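Local coordinates for glucose-binding protein (Thermus thermophilus HB27, PDB 2B3F), which binds galactose and probably serves as the solute-binding component of a binding-protein-dependent sugar transport system, at residues L161-E165 / N166-Q170. Sequence-based numbering, arbitrary orientation.
Sequences LALGE and NWTQQ
Thr168 OG1 links two residues of the preceding turn: it donates to Glu165 O at 2.8 Å, in the carbonyl plane and on a lone pair, and accepts from Gly164 N at 3.0 Å. A chi1 of 76°, which sets OG1 between the backbone N and the carbonyl carbon, turns the hydroxyl to both. Glu165 O also accepts a bent bond from Thr168 N at 2.7 Å, the donor tilted 35° from the carbonyl plane, so two bonds grip this oxygen and Gln169 N adds a weak one. Gln169 NE2 reaches back to Gly164 O at 3.0 Å, in the carbonyl plane, with the oxygen close to its own amide plane. A valine at Thr168 would probably leave Gly164 N without its side-chain acceptor and take from Glu165 O one of its two main donors. Residues 163-165 link the short strand 161-162 to helix 166-190 in this periplasmic binding protein, with Glu165 at the N-cap. The Glu165 side chain crosses that of Trp167 obliquely at the indole edge, its carboxylate turned 50° from the ring plane and Glu165 CD 3.5 Å from Trp167 CD1. Two waters join the pair: one accepts from Trp167 NE1 and donates to Glu165 OE2, the other accepts from Trp167 N and donates to Glu165 OE1. Thr168 CG2 sits 3.6 Å above the centre of one indole face. Trp167 also touches Ala42 of the galactose site, its side chain about 4 Å from the bound sugar at nearest atoms. Further out, Gln170 NE2 bonds Asn166 OD1 at 2.8 Å, while Asn166 ND2 donates to Gly361 O on helix 354-370.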
loop_
_atom_site.group_PDB
_atom_site.type_symbol
_atom_site.label_atom_id
_atom_site.label_comp_id
_atom_site.label_asym_id
_atom_site.label_seq_id
_atom_site.Cartn_x
_atom_site.Cartn_y
_atom_site.Cartn_z
ATOM N N LEU A 161 -16.700 -12.517 -1.953
ATOM C CA LEU A 161 -15.501 -11.658 -1.979
ATOM C C LEU A 161 -15.827 -10.303 -2.584
ATOM O O LEU A 161 -16.349 -10.222 -3.699
ATOM C CB LEU A 161 -14.369 -12.331 -2.754
ATOM C CG LEU A 161 -13.073 -11.504 -2.868
ATOM C CD1 LEU A 161 -12.485 -11.269 -1.494
ATOM C CD2 LEU A 161 -12.079 -12.194 -3.771
ATOM N N ALA A 162 -15.532 -9.239 -1.835
ATOM C CA ALA A 162 -15.635 -7.872 -2.322
ATOM C C ALA A 162 -14.358 -7.538 -3.078
ATOM O O ALA A 162 -13.259 -7.908 -2.637
ATOM C CB ALA A 162 -15.839 -6.891 -1.165
ATOM N N LEU A 163 -14.510 -6.872 -4.210
ATOM C CA LEU A 163 -13.393 -6.486 -5.061
ATOM C C LEU A 163 -13.754 -5.220 -5.846
ATOM O O LEU A 163 -14.938 -4.983 -6.125
ATOM C CB LEU A 163 -13.054 -7.648 -5.984
ATOM C CG LEU A 163 -11.806 -7.597 -6.849
ATOM C CD1 LEU A 163 -10.568 -7.454 -5.999
ATOM C CD2 LEU A 163 -11.765 -8.858 -7.673
ATOM N N GLY A 164 -12.754 -4.395 -6.164
ATOM C CA GLY A 164 -12.947 -3.164 -6.918
ATOM C C GLY A 164 -12.141 -3.105 -8.213
ATOM O O GLY A 164 -11.818 -4.132 -8.842
ATOM N N GLU A 165 -11.769 -1.881 -8.562
ATOM C CA GLU A 165 -11.082 -1.555 -9.793
ATOM C C GLU A 165 -9.724 -2.263 -9.960
ATOM O O GLU A 165 -9.192 -2.896 -9.034
ATOM C CB GLU A 165 -10.906 -0.034 -9.907
ATOM C CG GLU A 165 -9.982 0.588 -8.834
ATOM C CD GLU A 165 -9.762 2.062 -9.041
ATOM O OE1 GLU A 165 -9.348 2.446 -10.165
ATOM O OE2 GLU A 165 -9.978 2.842 -8.086
ATOM N N ASN A 166 -9.173 -2.137 -11.163
ATOM C CA ASN A 166 -7.982 -2.859 -11.567
ATOM C C ASN A 166 -6.896 -2.938 -10.493
ATOM O O ASN A 166 -6.441 -4.037 -10.176
ATOM C CB ASN A 166 -7.416 -2.245 -12.852
ATOM C CG ASN A 166 -6.133 -2.907 -13.316
ATOM O OD1 ASN A 166 -5.059 -2.563 -12.834
ATOM N ND2 ASN A 166 -6.225 -3.777 -14.339
ATOM N N TRP A 167 -6.497 -1.807 -9.932
ATOM C CA TRP A 167 -5.379 -1.890 -8.949
ATOM C C TRP A 167 -5.730 -2.783 -7.762
ATOM O O TRP A 167 -4.847 -3.434 -7.199
ATOM C CB TRP A 167 -4.865 -0.521 -8.515
ATOM C CG TRP A 167 -5.681 0.193 -7.541
ATOM C CD1 TRP A 167 -6.565 1.182 -7.786
ATOM C CD2 TRP A 167 -5.659 0.010 -6.116
ATOM N NE1 TRP A 167 -7.135 1.617 -6.616
ATOM C CE2 TRP A 167 -6.588 0.921 -5.571
ATOM C CE3 TRP A 167 -4.956 -0.838 -5.255
ATOM C CZ2 TRP A 167 -6.818 1.022 -4.199
ATOM C CZ3 TRP A 167 -5.196 -0.753 -3.898
ATOM C CH2 TRP A 167 -6.120 0.170 -3.379
ATOM N N THR A 168 -7.007 -2.837 -7.369
ATOM C CA THR A 168 -7.410 -3.670 -6.216
ATOM C C THR A 168 -7.354 -5.160 -6.563
ATOM O O THR A 168 -7.237 -6.019 -5.696
ATOM C CB THR A 168 -8.815 -3.324 -5.657
ATOM O OG1 THR A 168 -9.832 -3.843 -6.526
ATOM C CG2 THR A 168 -8.987 -1.857 -5.456
ATOM N N GLN A 169 -7.475 -5.461 -7.858
ATOM C CA GLN A 169 -7.324 -6.829 -8.337
ATOM C C GLN A 169 -5.853 -7.231 -8.285
ATOM O O GLN A 169 -5.526 -8.335 -7.880
ATOM C CB GLN A 169 -7.888 -6.962 -9.745
ATOM C CG GLN A 169 -9.360 -6.600 -9.842
ATOM C CD GLN A 169 -9.783 -6.209 -11.263
ATOM O OE1 GLN A 169 -9.107 -6.549 -12.252
ATOM N NE2 GLN A 169 -10.875 -5.438 -11.362
ATOM N N GLN A 170 -4.973 -6.314 -8.664
ATOM C CA GLN A 170 -3.531 -6.510 -8.492
ATOM C C GLN A 170 -3.204 -6.700 -7.012
ATOM O O GLN A 170 -2.393 -7.549 -6.657
ATOM C CB GLN A 170 -2.759 -5.321 -9.012
ATOM C CG GLN A 170 -2.911 -4.994 -10.518
ATOM C CD GLN A 170 -2.037 -3.816 -10.892
ATOM O OE1 GLN A 170 -0.860 -3.782 -10.532
ATOM N NE2 GLN A 170 -2.599 -2.838 -11.589
HETATM O O HOH W 1 -9.805 2.971 -5.444
HETATM O O HOH W 2 -7.254 0.738 -11.098
#